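Local coordinates for HIAXHD3 (Humicola insolens, PDB 3ZXK), which removes arabinofuranosyl side chains, probably from xylan, as a family 43 glycoside hydrolase and, engineered in its active site, also displays endo-xylanase activity, at residues A[360-365]-A[513-518]; A[338-343]-A[367-372]; A[422-427]-A[440-445]; A[353-358]-A[523-528]. One frame throughout, in Å; residues are numbered along the deposited sequence. Where two conformers were deposited one is given.

All four contacts lie in the C-terminal concanavalin A-like domain, whose fold is a sandwich of antiparallel sheets. Contact 4 pairs strands 354-357 and 523-533 in one sheet. Contact 3 is the hairpin at the edge of the other, and contact 1 reaches that same sheet through strand 509-516. Contact 2 joins two loops next to the catalytic domain. Contact 1 touches each of the others: Thr360 bonds to Arg369, Leu365 packs on Leu427, and Asn514 bonds to Leu356. The centres of contacts 1 and 2 are about 11 Å apart, those of 3 and 4 about 22 Å. Phe469 and Trp502 line the glycan pocket, but no residue of these segments does.

Contact 1 (A[360-365]-A[513-518]); sequences TVTGDL and FNFSTK
Val361 and Ser516 form a single backbone bridge, with Ser516 N giving a nearly straight bond to Thr360 O (174°) and Thr362 N one of 2.8 Å to Ser516 O. The same Ser516 O is approached by Val361 CA at 3.1 Å in a CA-H...O contact. The loop 360-365 thus borders the end of strand 509-516. The CB of Phe515 points toward the loop, and CG lies between the backbone N and the carbonyl carbon (chi1 64°), which sets the ring beside Thr362 and Leu365. Thr362 O sits at the ring edge, 3.3 Å from Phe515 CE2. Thr362 CG2 stands out of the ring plane and meets Phe515 CD2 at 3.7 Å. Leu365 CD1 serves both aromatic residues. It lies over one face of the Phe513 ring, 3.5 Å from Phe513 CG, and comes obliquely to the Phe515 ring, 3.6 Å from Phe515 CE1. Within the loop, Thr362 OG1 accepts from Asp364 N at 3.0 Å, an ST turn. Ser516 OG makes a second ST turn with Lys518 N. Beyond the contact, Val401 packs on Leu365 and Phe513. With Phe515 cut back to alanine, a gap is likely to open beside the loop, and Thr362 CG2 and Leu365 CD1 would lose their shared aromatic partner. The loop is therefore tied to the strand by two different means, polar through the backbones of Thr360 and Thr362, apolar through the side chains of Thr362 and Leu365.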
loop_
_atom_site.group_PDB
_atom_site.type_symbol
_atom_site.label_atom_id
_atom_site.label_comp_id
_atom_site.label_asym_id
_atom_site.label_seq_id
_atom_site.Cartn_x
_atom_site.Cartn_y
_atom_site.Cartn_z
ATOM N N THR A 360 24.268 3.544 4.243
ATOM C CA THR A 360 24.624 2.270 4.892
ATOM C C THR A 360 25.806 1.635 4.175
ATOM O O THR A 360 25.862 1.629 2.935
ATOM C CB THR A 360 23.462 1.272 4.755
ATOM O OG1 THR A 360 22.265 1.869 5.253
ATOM C CG2 THR A 360 23.747 0.010 5.500
ATOM N N VAL A 361 26.735 1.094 4.949
ATOM C CA VAL A 361 27.826 0.268 4.412
ATOM C C VAL A 361 27.406 -1.177 4.588
ATOM O O VAL A 361 27.220 -1.649 5.701
ATOM C CB VAL A 361 29.174 0.547 5.147
ATOM C CG1 VAL A 361 30.268 -0.431 4.698
ATOM C CG2 VAL A 361 29.568 2.006 4.941
ATOM N N THR A 362 27.238 -1.865 3.463
ATOM C CA THR A 362 26.738 -3.240 3.432
ATOM C C THR A 362 27.022 -3.870 2.057
ATOM O O THR A 362 27.191 -3.141 1.060
ATOM C CB THR A 362 25.212 -3.293 3.760
ATOM O OG1 THR A 362 24.773 -4.651 3.857
ATOM C CG2 THR A 362 24.370 -2.550 2.712
ATOM N N GLY A 363 27.085 -5.206 2.015
ATOM C CA GLY A 363 27.052 -5.960 0.744
ATOM C C GLY A 363 25.637 -6.380 0.370
ATOM O O GLY A 363 25.409 -6.972 -0.690
ATOM N N ASP A 364 24.685 -6.024 1.226
ATOM C CA ASP A 364 23.329 -6.602 1.176
ATOM C C ASP A 364 22.322 -5.491 0.880
ATOM O O ASP A 364 22.033 -4.688 1.759
ATOM C CB ASP A 364 23.063 -7.253 2.544
ATOM C CG ASP A 364 21.743 -8.000 2.623
ATOM O OD1 ASP A 364 20.922 -7.918 1.686
ATOM O OD2 ASP A 364 21.530 -8.693 3.660
ATOM N N LEU A 365 21.739 -5.474 -0.329
ATOM C CA LEU A 365 20.686 -4.479 -0.644
ATOM C C LEU A 365 19.566 -4.431 0.410
ATOM O O LEU A 365 19.045 -3.379 0.720
ATOM C CB LEU A 365 20.071 -4.741 -2.030
ATOM C CG LEU A 365 19.006 -3.730 -2.494
ATOM C CD1 LEU A 365 19.438 -2.264 -2.538
ATOM C CD2 LEU A 365 18.493 -4.145 -3.867
ATOM N N PHE A 513 17.907 2.769 -5.341
ATOM C CA PHE A 513 18.759 2.556 -4.160
ATOM C C PHE A 513 20.142 3.139 -4.381
ATOM O O PHE A 513 20.567 3.371 -5.518
ATOM C CB PHE A 513 18.872 1.063 -3.846
ATOM C CG PHE A 513 19.617 0.257 -4.906
ATOM C CD1 PHE A 513 18.934 -0.258 -6.013
ATOM C CD2 PHE A 513 20.998 0.050 -4.816
ATOM C CE1 PHE A 513 19.609 -0.988 -6.982
ATOM C CE2 PHE A 513 21.664 -0.699 -5.768
ATOM C CZ PHE A 513 20.974 -1.188 -6.866
ATOM N N ASN A 514 20.852 3.322 -3.287
ATOM C CA ASN A 514 22.236 3.752 -3.330
ATOM C C ASN A 514 22.857 3.387 -1.979
ATOM O O ASN A 514 22.411 3.855 -0.941
ATOM C CB ASN A 514 22.334 5.251 -3.593
ATOM C CG ASN A 514 23.769 5.695 -3.760
ATOM O OD1 ASN A 514 24.623 4.884 -4.132
ATOM N ND2 ASN A 514 24.034 6.964 -3.496
ATOM N N PHE A 515 23.844 2.489 -1.999
ATOM C CA PHE A 515 24.566 2.119 -0.776
ATOM C C PHE A 515 26.034 1.892 -1.088
ATOM O O PHE A 515 26.439 1.927 -2.263
ATOM C CB PHE A 515 23.934 0.900 -0.067
ATOM C CG PHE A 515 23.979 -0.382 -0.851
ATOM C CD1 PHE A 515 22.956 -0.705 -1.746
ATOM C CD2 PHE A 515 25.021 -1.278 -0.688
ATOM C CE1 PHE A 515 22.992 -1.887 -2.478
ATOM C CE2 PHE A 515 25.069 -2.464 -1.422
ATOM C CZ PHE A 515 24.050 -2.785 -2.305
ATOM N N SER A 516 26.835 1.678 -0.044
ATOM C CA SER A 516 28.241 1.389 -0.303
ATOM C C SER A 516 28.733 0.145 0.366
ATOM O O SER A 516 28.242 -0.290 1.400
ATOM C CB SER A 516 29.170 2.551 0.045
ATOM O OG SER A 516 30.513 2.262 -0.369
ATOM N N THR A 517 29.684 -0.483 -0.311
ATOM C CA THR A 517 30.315 -1.669 0.250
ATOM C C THR A 517 31.580 -1.313 1.048
ATOM O O THR A 517 32.094 -2.150 1.765
ATOM C CB THR A 517 30.641 -2.695 -0.835
ATOM O OG1 THR A 517 31.549 -2.106 -1.769
ATOM C CG2 THR A 517 29.348 -3.111 -1.570
ATOM N N LYS A 518 32.051 -0.067 0.939
ATOM C CA LYS A 518 33.314 0.338 1.556
ATOM C C LYS A 518 33.142 1.422 2.588
ATOM O O LYS A 518 33.489 1.223 3.745
ATOM C CB LYS A 518 34.296 0.813 0.491
ATOM C CG LYS A 518 34.849 -0.318 -0.346
ATOM C CD LYS A 518 35.842 0.200 -1.370
ATOM C CE LYS A 518 36.523 -0.953 -2.085
ATOM N NZ LYS A 518 37.193 -1.846 -1.106
HETATM O O HOH W 1 22.215 3.460 1.766
#

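Contact 2 (A[338-343]-A[367-372])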
loop_
_atom_site.group_PDB
_atom_site.type_symbol
_atom_site.label_atom_id
_atom_site.label_comp_id
_atom_site.label_asym_id
_atom_site.label_seq_id
_atom_site.Cartn_x
_atom_site.Cartn_y
_atom_site.Cartn_z
ATOM N N ASN A 338 11.997 3.432 7.657
ATOM C CA ASN A 338 12.164 4.870 7.778
ATOM C C ASN A 338 13.477 5.297 7.148
ATOM O O ASN A 338 14.511 4.610 7.275
ATOM C CB ASN A 338 12.198 5.314 9.226
ATOM C CG ASN A 338 10.863 5.239 9.892
ATOM O OD1 ASN A 338 9.809 5.404 9.266
ATOM N ND2 ASN A 338 10.900 5.026 11.187
ATOM N N PRO A 339 13.452 6.441 6.460
ATOM C CA PRO A 339 14.668 6.944 5.853
ATOM C C PRO A 339 15.612 7.592 6.882
ATOM O O PRO A 339 15.158 8.026 7.962
ATOM C CB PRO A 339 14.124 7.993 4.872
ATOM C CG PRO A 339 12.925 8.529 5.560
ATOM C CD PRO A 339 12.297 7.302 6.170
ATOM N N ASP A 340 16.902 7.621 6.562
ATOM C CA ASP A 340 17.854 8.500 7.251
ATOM C C ASP A 340 17.748 9.883 6.588
ATOM O O ASP A 340 18.218 10.099 5.462
ATOM C CB ASP A 340 19.275 7.937 7.155
ATOM C CG ASP A 340 20.315 8.799 7.865
ATOM O OD1 ASP A 340 20.035 9.986 8.168
ATOM O OD2 ASP A 340 21.426 8.281 8.106
ATOM N N THR A 341 17.113 10.810 7.290
ATOM C CA THR A 341 16.828 12.101 6.685
ATOM C C THR A 341 18.067 12.967 6.479
ATOM O O THR A 341 18.017 13.925 5.719
ATOM C CB THR A 341 15.813 12.906 7.522
ATOM O OG1 THR A 341 16.391 13.169 8.810
ATOM C CG2 THR A 341 14.503 12.129 7.670
ATOM N N SER A 342 19.179 12.618 7.119
ATOM C CA SER A 342 20.406 13.384 6.962
ATOM C C SER A 342 21.103 13.016 5.626
ATOM O O SER A 342 22.088 13.674 5.231
ATOM C CB SER A 342 21.360 13.127 8.139
ATOM O OG SER A 342 22.021 11.867 8.045
ATOM N N LYS A 343 20.571 11.989 4.951
ATOM C CA LYS A 343 21.235 11.387 3.794
ATOM C C LYS A 343 20.482 11.534 2.471
ATOM O O LYS A 343 20.957 11.067 1.454
ATOM C CB LYS A 343 21.603 9.917 4.042
ATOM C CG LYS A 343 22.700 9.683 5.101
ATOM C CD LYS A 343 24.104 10.164 4.704
ATOM C CE LYS A 343 25.139 9.799 5.767
ATOM N NZ LYS A 343 25.006 10.599 7.016
ATOM N N ALA A 367 19.770 -4.666 3.534
ATOM C CA ALA A 367 20.190 -3.950 4.723
ATOM C C ALA A 367 20.349 -2.461 4.462
ATOM O O ALA A 367 20.587 -1.703 5.393
ATOM C CB ALA A 367 21.491 -4.530 5.258
ATOM N N ALA A 368 20.243 -2.040 3.200
ATOM C CA ALA A 368 20.522 -0.624 2.859
ATOM C C ALA A 368 19.388 0.292 3.253
ATOM O O ALA A 368 18.251 0.024 2.872
ATOM C CB ALA A 368 20.821 -0.451 1.371
ATOM N N ARG A 369 19.707 1.417 3.897
ATOM C CA ARG A 369 18.715 2.447 4.182
ATOM C C ARG A 369 18.536 3.269 2.921
ATOM O O ARG A 369 19.394 3.277 2.027
ATOM C CB ARG A 369 19.185 3.352 5.319
ATOM C CG ARG A 369 19.138 2.695 6.664
ATOM C CD ARG A 369 19.844 3.555 7.699
ATOM N NE ARG A 369 19.453 3.179 9.041
ATOM C CZ ARG A 369 19.827 3.815 10.151
ATOM N NH1 ARG A 369 20.635 4.868 10.088
ATOM N NH2 ARG A 369 19.377 3.394 11.325
ATOM N N ASN A 370 17.381 3.928 2.866
ATOM C CA ASN A 370 17.076 4.914 1.824
ATOM C C ASN A 370 16.905 4.327 0.433
ATOM O O ASN A 370 17.269 4.926 -0.549
ATOM C CB ASN A 370 18.091 6.100 1.829
ATOM C CG ASN A 370 17.941 6.982 3.065
ATOM O OD1 ASN A 370 17.299 6.593 4.051
ATOM N ND2 ASN A 370 18.516 8.174 3.019
ATOM N N THR A 371 16.288 3.154 0.354
ATOM C CA THR A 371 15.722 2.669 -0.899
ATOM C C THR A 371 14.295 3.236 -1.050
ATOM O O THR A 371 13.455 3.019 -0.195
ATOM C CB THR A 371 15.774 1.131 -0.946
ATOM O OG1 THR A 371 17.128 0.707 -0.878
ATOM C CG2 THR A 371 15.148 0.583 -2.240
ATOM N N LEU A 372 14.062 3.981 -2.127
ATOM C CA LEU A 372 12.790 4.691 -2.340
ATOM C C LEU A 372 11.978 3.862 -3.317
ATOM O O LEU A 372 12.475 3.517 -4.395
ATOM C CB LEU A 372 13.057 6.057 -2.942
ATOM C CG LEU A 372 11.838 6.999 -2.999
ATOM C CD1 LEU A 372 11.321 7.457 -1.634
ATOM C CD2 LEU A 372 12.094 8.238 -3.859
HETATM O O HOH W 2 15.447 3.296 4.911
HETATM O O HOH W 3 22.416 5.924 8.069
HETATM O O HOH W 4 20.086 8.248 0.573
#
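Two loops of the concanavalin A-like domain meet here. Residues 338-343 connect strand 334-336 to strand 344-346. The loop of residues 367-372 leads into strand 372-375. The Asn370 amide makes the join by bonding to both backbone polar groups of Asp340. Asp340 N gives a 2.7 Å bond to Asn370 OD1, in the carbonyl plane and on a lone pair. Asn370 ND2 returns a bond to Asp340 O at 3.1 Å, almost straight (178°), with that oxygen in the plane of the amide. The two bonds fix the rotation of the amide. Asn370 CG is anti to its own carbonyl carbon (chi1 -69°), which swings the amide over to the other loop. Asp340 O also accepts from Lys343 N, from the opposite face of its carbonyl plane. Pro339 CA lies 3.2 Å from Asn370 OD1, and Lys343 CB lies 3.7 Å from Asn370 ND2.

The Asp340 carboxylate closes an Asx turn: its OD1 accepts from Ser342 N and from Ser342 OG on one face. Its OD2 stands 4.0 Å from Arg369 NH1, beyond a salt bridge, and the carboxylate and guanidinium planes are perpendicular. A water spans this space, donating to Asp340 OD2 and accepting at the guanidinium edge from Arg369 NH1. Another water accepts from Asn370 N and lies close to Asn338 O.

Arg369 NE bonds to Leu71 O, and Asn338 bonds to Ser39, Leu63 and Asp70, so the loops also meet the N-terminal part of the chain. Within the domain, Lys343 pairs through its backbone with Arg357 of strand 354-357, and Asn370 packs on Trp335 of strand 334-336.

Contact 3 (A[422-427]-A[440-445])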
loop_
_atom_site.group_PDB
_atom_site.type_symbol
_atom_site.label_atom_id
_atom_site.label_comp_id
_atom_site.label_asym_id
_atom_site.label_seq_id
_atom_site.Cartn_x
_atom_site.Cartn_y
_atom_site.Cartn_z
ATOM N N VAL A 422 25.701 -2.888 -14.438
ATOM C CA VAL A 422 25.540 -4.306 -14.122
ATOM C C VAL A 422 24.059 -4.650 -13.972
ATOM O O VAL A 422 23.229 -3.774 -13.643
ATOM C CB VAL A 422 26.289 -4.706 -12.810
ATOM C CG1 VAL A 422 27.803 -4.529 -12.954
ATOM C CG2 VAL A 422 25.771 -3.897 -11.623
ATOM N N MET A 423 23.727 -5.911 -14.220
ATOM C CA MET A 423 22.424 -6.445 -13.859
ATOM C C MET A 423 22.682 -7.550 -12.835
ATOM O O MET A 423 23.466 -8.437 -13.099
ATOM C CB MET A 423 21.668 -6.937 -15.122
ATOM C CG MET A 423 20.251 -7.410 -14.859
ATOM S SD MET A 423 20.181 -9.127 -14.288
ATOM C CE MET A 423 18.421 -9.451 -14.085
ATOM N N VAL A 424 22.030 -7.452 -11.674
ATOM C CA VAL A 424 22.180 -8.350 -10.533
ATOM C C VAL A 424 20.864 -9.085 -10.256
ATOM O O VAL A 424 19.767 -8.473 -10.210
ATOM C CB VAL A 424 22.623 -7.542 -9.285
ATOM C CG1 VAL A 424 22.527 -8.354 -7.984
ATOM C CG2 VAL A 424 24.014 -6.945 -9.500
ATOM N N ASP A 425 20.954 -10.399 -10.048
ATOM C CA ASP A 425 19.777 -11.159 -9.680
ATOM C C ASP A 425 20.075 -12.037 -8.469
ATOM O O ASP A 425 21.109 -11.873 -7.831
ATOM C CB ASP A 425 19.214 -11.936 -10.895
ATOM C CG ASP A 425 20.154 -13.021 -11.414
ATOM O OD1 ASP A 425 21.240 -13.282 -10.850
ATOM O OD2 ASP A 425 19.764 -13.672 -12.419
ATOM N N ASP A 426 19.152 -12.930 -8.124
ATOM C CA ASP A 426 19.310 -13.815 -6.956
ATOM C C ASP A 426 19.517 -13.067 -5.632
ATOM O O ASP A 426 20.267 -13.510 -4.763
ATOM C CB ASP A 426 20.428 -14.837 -7.171
ATOM C CG ASP A 426 20.377 -15.970 -6.161
ATOM O OD1 ASP A 426 19.255 -16.467 -5.866
ATOM O OD2 ASP A 426 21.456 -16.368 -5.653
ATOM N N LEU A 427 18.818 -11.943 -5.487
ATOM C CA LEU A 427 18.722 -11.254 -4.198
ATOM C C LEU A 427 17.512 -11.827 -3.486
ATOM O O LEU A 427 16.394 -11.693 -3.970
ATOM C CB LEU A 427 18.528 -9.755 -4.410
ATOM C CG LEU A 427 19.621 -8.937 -5.111
ATOM C CD1 LEU A 427 19.059 -7.669 -5.736
ATOM C CD2 LEU A 427 20.733 -8.634 -4.115
ATOM N N GLY A 440 22.991 -11.728 -3.836
ATOM C CA GLY A 440 22.913 -11.521 -5.275
ATOM C C GLY A 440 24.195 -11.831 -6.023
ATOM O O GLY A 440 25.242 -12.010 -5.432
ATOM N N ARG A 441 24.094 -11.896 -7.337
ATOM C CA ARG A 441 25.272 -12.088 -8.177
ATOM C C ARG A 441 25.075 -11.238 -9.425
ATOM O O ARG A 441 23.929 -11.012 -9.825
ATOM C CB ARG A 441 25.418 -13.567 -8.575
ATOM C CG ARG A 441 24.143 -14.160 -9.179
ATOM C CD ARG A 441 24.406 -15.403 -10.011
ATOM N NE ARG A 441 23.272 -15.687 -10.890
ATOM C CZ ARG A 441 22.285 -16.546 -10.621
ATOM N NH1 ARG A 441 22.265 -17.231 -9.479
ATOM N NH2 ARG A 441 21.307 -16.729 -11.500
ATOM N N VAL A 442 26.181 -10.777 -10.012
ATOM C CA VAL A 442 26.143 -10.122 -11.311
ATOM C C VAL A 442 25.819 -11.147 -12.386
ATOM O O VAL A 442 26.588 -12.074 -12.643
ATOM C CB VAL A 442 27.419 -9.325 -11.632
ATOM C CG1 VAL A 442 27.370 -8.768 -13.050
ATOM C CG2 VAL A 442 27.600 -8.193 -10.620
ATOM N N ALA A 443 24.654 -10.983 -13.002
ATOM C CA ALA A 443 24.208 -11.907 -14.021
ATOM C C ALA A 443 24.695 -11.443 -15.383
ATOM O O ALA A 443 24.874 -12.247 -16.285
ATOM C CB ALA A 443 22.685 -12.025 -14.002
ATOM N N ALA A 444 24.904 -10.136 -15.532
ATOM C CA ALA A 444 25.481 -9.588 -16.772
ATOM C C ALA A 444 26.176 -8.264 -16.517
ATOM O O ALA A 444 25.710 -7.453 -15.726
ATOM C CB ALA A 444 24.419 -9.411 -17.858
ATOM N N ASN A 445 27.298 -8.064 -17.195
ATOM C CA ASN A 445 27.980 -6.764 -17.191
ATOM C C ASN A 445 27.615 -5.977 -18.427
ATOM O O ASN A 445 27.689 -6.476 -19.577
ATOM C CB ASN A 445 29.505 -6.940 -17.118
ATOM C CG ASN A 445 29.954 -7.506 -15.786
ATOM O OD1 ASN A 445 29.951 -6.812 -14.782
ATOM N ND2 ASN A 445 30.301 -8.781 -15.769
HETATM O O HOH W 5 21.371 -15.296 -13.711
#
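Met423 O takes backbone bonds from two residues of the facing strand, Ala443 N at 2.8 Å and Ala444 N at 3.3 Å. Met423 N in turn gives to Ala444 O. Further along, Asp425 and Arg441 exchange a pair of backbone bonds. Ala443 and Ala444 opposite Met423 form a classic beta bulge, and the register of this antiparallel hairpin shifts there by one residue. Strand 436-448 lies at one edge of its sheet.

The charged contacts gather at Arg441. Asp425 OD1 lies 3.1 Å from Arg441 NE, over one face of the guanidinium, with the two planes at 90°. This salt bridge rests on charge alone, since no N-H points at the oxygen. A water in the guanidinium plane bonds to Arg441 NH2 and Asp425 OD2. Asp426 CB lies over the same face, while the Asp426 carboxylate has its salt bridge with Arg428.

Apolar contacts flank the bonds. On one face Val424 CG2 meets Val442 CG2 at 4.0 Å. On the other, Met423 SD reaches Ala443 CB at 3.8 Å, and Pro494 of strand 490-497 packs against both. Leu427 CD2 lies 3.8 Å from Gly440 CA, where a CB would clash.

Contact 4 (A[353-358]-A[523-528]); sequences GLILRT and EVKVKG
Glu523 crosses to strand 354-357 with its CB, CD and both oxygens near partners. Its CB lies 3.5 Å from Leu356 O and 3.8 Å from Arg357 CG. Its CG stands between the backbone N and the carbonyl carbon (chi1 72°), and the chain then extends alongside Arg357, pointing the same way. Glu523 CD comes within 3.8 Å of Ile355 CG2. At the tip the two oxygens part. Glu523 OE1 accepts from Arg357 NE at 3.0 Å, on the syn side and 34° out of the carboxylate plane, which makes a salt bridge at the guanidinium edge. Glu523 OE2 rests on Ile355, 3.6 Å from CG2. Were Glu523 a glutamine, Arg357 NE would probably lose its charged mate.

The strands are antiparallel neighbours in one sheet of the concanavalin A-like sandwich, their axes 154° apart. Leu354 with Val526 and Leu356 with Val524 are the hydrogen-bonded pairs. Ile355 with Lys525 and Arg357 with Glu523 are the non-hydrogen-bonded ones. Side chains alternate accordingly. Ile355, Arg357, Glu523 and Lys525 share one face, where Ile355 CD1 meets Lys525 CB at 3.9 Å.

The other face is apolar and buried. Leu356 CD1 touches Val526 CG2 at 3.9 Å, and Leu356 CB lies 4.1 Å from Val524 CG2. Val512 of strand 509-516, in the facing sheet, packs against Leu356 and Val526. Asn514 of the same strand bonds through its ND2 to Leu356 O, which also accepts from Val524 N.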
loop_
_atom_site.group_PDB
_atom_site.type_symbol
_atom_site.label_atom_id
_atom_site.label_comp_id
_atom_site.label_asym_id
_atom_site.label_seq_id
_atom_site.Cartn_x
_atom_site.Cartn_y
_atom_site.Cartn_z
ATOM N N GLY A 353 14.973 17.452 -8.381
ATOM C CA GLY A 353 15.938 16.380 -8.231
ATOM C C GLY A 353 16.051 15.915 -6.792
ATOM O O GLY A 353 15.884 16.689 -5.848
ATOM N N LEU A 354 16.295 14.617 -6.661
ATOM C CA LEU A 354 16.481 13.980 -5.381
ATOM C C LEU A 354 17.939 13.531 -5.209
ATOM O O LEU A 354 18.456 12.754 -6.019
ATOM C CB LEU A 354 15.558 12.747 -5.285
ATOM C CG LEU A 354 15.768 11.752 -4.109
ATOM C CD1 LEU A 354 15.422 12.430 -2.776
ATOM C CD2 LEU A 354 14.949 10.473 -4.282
ATOM N N ILE A 355 18.613 14.017 -4.168
ATOM C CA ILE A 355 19.958 13.521 -3.831
ATOM C C ILE A 355 19.845 12.372 -2.850
ATOM O O ILE A 355 19.202 12.495 -1.793
ATOM C CB ILE A 355 20.823 14.633 -3.191
ATOM C CG1 ILE A 355 20.945 15.821 -4.152
ATOM C CG2 ILE A 355 22.170 14.084 -2.711
ATOM C CD1 ILE A 355 21.916 15.577 -5.279
ATOM N N LEU A 356 20.386 11.218 -3.240
ATOM C CA LEU A 356 20.525 10.067 -2.339
ATOM C C LEU A 356 22.003 9.916 -1.996
ATOM O O LEU A 356 22.824 9.517 -2.874
ATOM C CB LEU A 356 20.024 8.787 -3.013
ATOM C CG LEU A 356 18.541 8.673 -3.380
ATOM C CD1 LEU A 356 18.245 7.347 -4.104
ATOM C CD2 LEU A 356 17.710 8.762 -2.110
ATOM N N ARG A 357 22.391 10.298 -0.774
ATOM C CA ARG A 357 23.732 9.994 -0.276
ATOM C C ARG A 357 23.760 8.593 0.283
ATOM O O ARG A 357 22.813 8.190 0.940
ATOM C CB ARG A 357 24.151 10.979 0.816
ATOM C CG ARG A 357 24.226 12.416 0.298
ATOM C CD ARG A 357 24.820 13.360 1.312
ATOM N NE ARG A 357 25.210 14.618 0.667
ATOM C CZ ARG A 357 25.564 15.704 1.333
ATOM N NH1 ARG A 357 25.545 15.712 2.674
ATOM N NH2 ARG A 357 25.894 16.789 0.645
ATOM N N THR A 358 24.813 7.819 0.023
ATOM C CA THR A 358 24.866 6.497 0.664
ATOM C C THR A 358 24.683 6.605 2.194
ATOM O O THR A 358 25.315 7.447 2.857
ATOM C CB THR A 358 26.168 5.761 0.324
ATOM O OG1 THR A 358 27.298 6.589 0.669
ATOM C CG2 THR A 358 26.221 5.472 -1.174
ATOM N N GLU A 523 27.277 9.893 -3.498
ATOM C CA GLU A 523 25.881 10.269 -3.750
ATOM C C GLU A 523 25.532 10.180 -5.218
ATOM O O GLU A 523 26.399 10.266 -6.113
ATOM C CB GLU A 523 25.570 11.680 -3.211
ATOM C CG GLU A 523 26.186 12.808 -4.001
ATOM C CD GLU A 523 25.948 14.152 -3.321
ATOM O OE1 GLU A 523 26.280 14.304 -2.130
ATOM O OE2 GLU A 523 25.429 15.077 -3.961
ATOM N N VAL A 524 24.242 9.995 -5.456
ATOM C CA VAL A 524 23.692 10.093 -6.770
ATOM C C VAL A 524 22.542 11.078 -6.754
ATOM O O VAL A 524 21.978 11.380 -5.699
ATOM C CB VAL A 524 23.243 8.708 -7.317
ATOM C CG1 VAL A 524 24.399 7.702 -7.294
ATOM C CG2 VAL A 524 22.033 8.187 -6.579
ATOM N N LYS A 525 22.165 11.552 -7.942
ATOM C CA LYS A 525 21.016 12.413 -8.069
ATOM C C LYS A 525 19.995 11.680 -8.930
ATOM O O LYS A 525 20.312 11.264 -10.061
ATOM C CB LYS A 525 21.409 13.750 -8.737
ATOM C CG LYS A 525 20.222 14.721 -8.921
ATOM C CD LYS A 525 20.646 16.130 -9.329
ATOM C CE LYS A 525 21.292 16.186 -10.697
ATOM N NZ LYS A 525 21.639 17.593 -11.036
ATOM N N VAL A 526 18.788 11.538 -8.411
ATOM C CA VAL A 526 17.692 11.000 -9.194
ATOM C C VAL A 526 16.983 12.173 -9.838
ATOM O O VAL A 526 16.382 13.003 -9.150
ATOM C CB VAL A 526 16.729 10.173 -8.324
ATOM C CG1 VAL A 526 15.835 9.350 -9.214
ATOM C CG2 VAL A 526 17.520 9.257 -7.394
ATOM N N LYS A 527 17.098 12.287 -11.152
ATOM C CA LYS A 527 16.510 13.418 -11.846
ATOM C C LYS A 527 15.042 13.216 -12.115
ATOM O O LYS A 527 14.280 14.173 -12.115
ATOM C CB LYS A 527 17.209 13.693 -13.169
ATOM C CG LYS A 527 18.701 13.972 -13.044
ATOM C CD LYS A 527 19.185 14.411 -14.411
ATOM C CE LYS A 527 20.619 14.018 -14.645
ATOM N NZ LYS A 527 20.924 14.242 -16.083
ATOM N N GLY A 528 14.608 11.983 -12.323
ATOM C CA GLY A 528 13.230 11.782 -12.707
ATOM C C GLY A 528 12.829 10.332 -12.670
ATOM O O GLY A 528 13.659 9.429 -12.677
#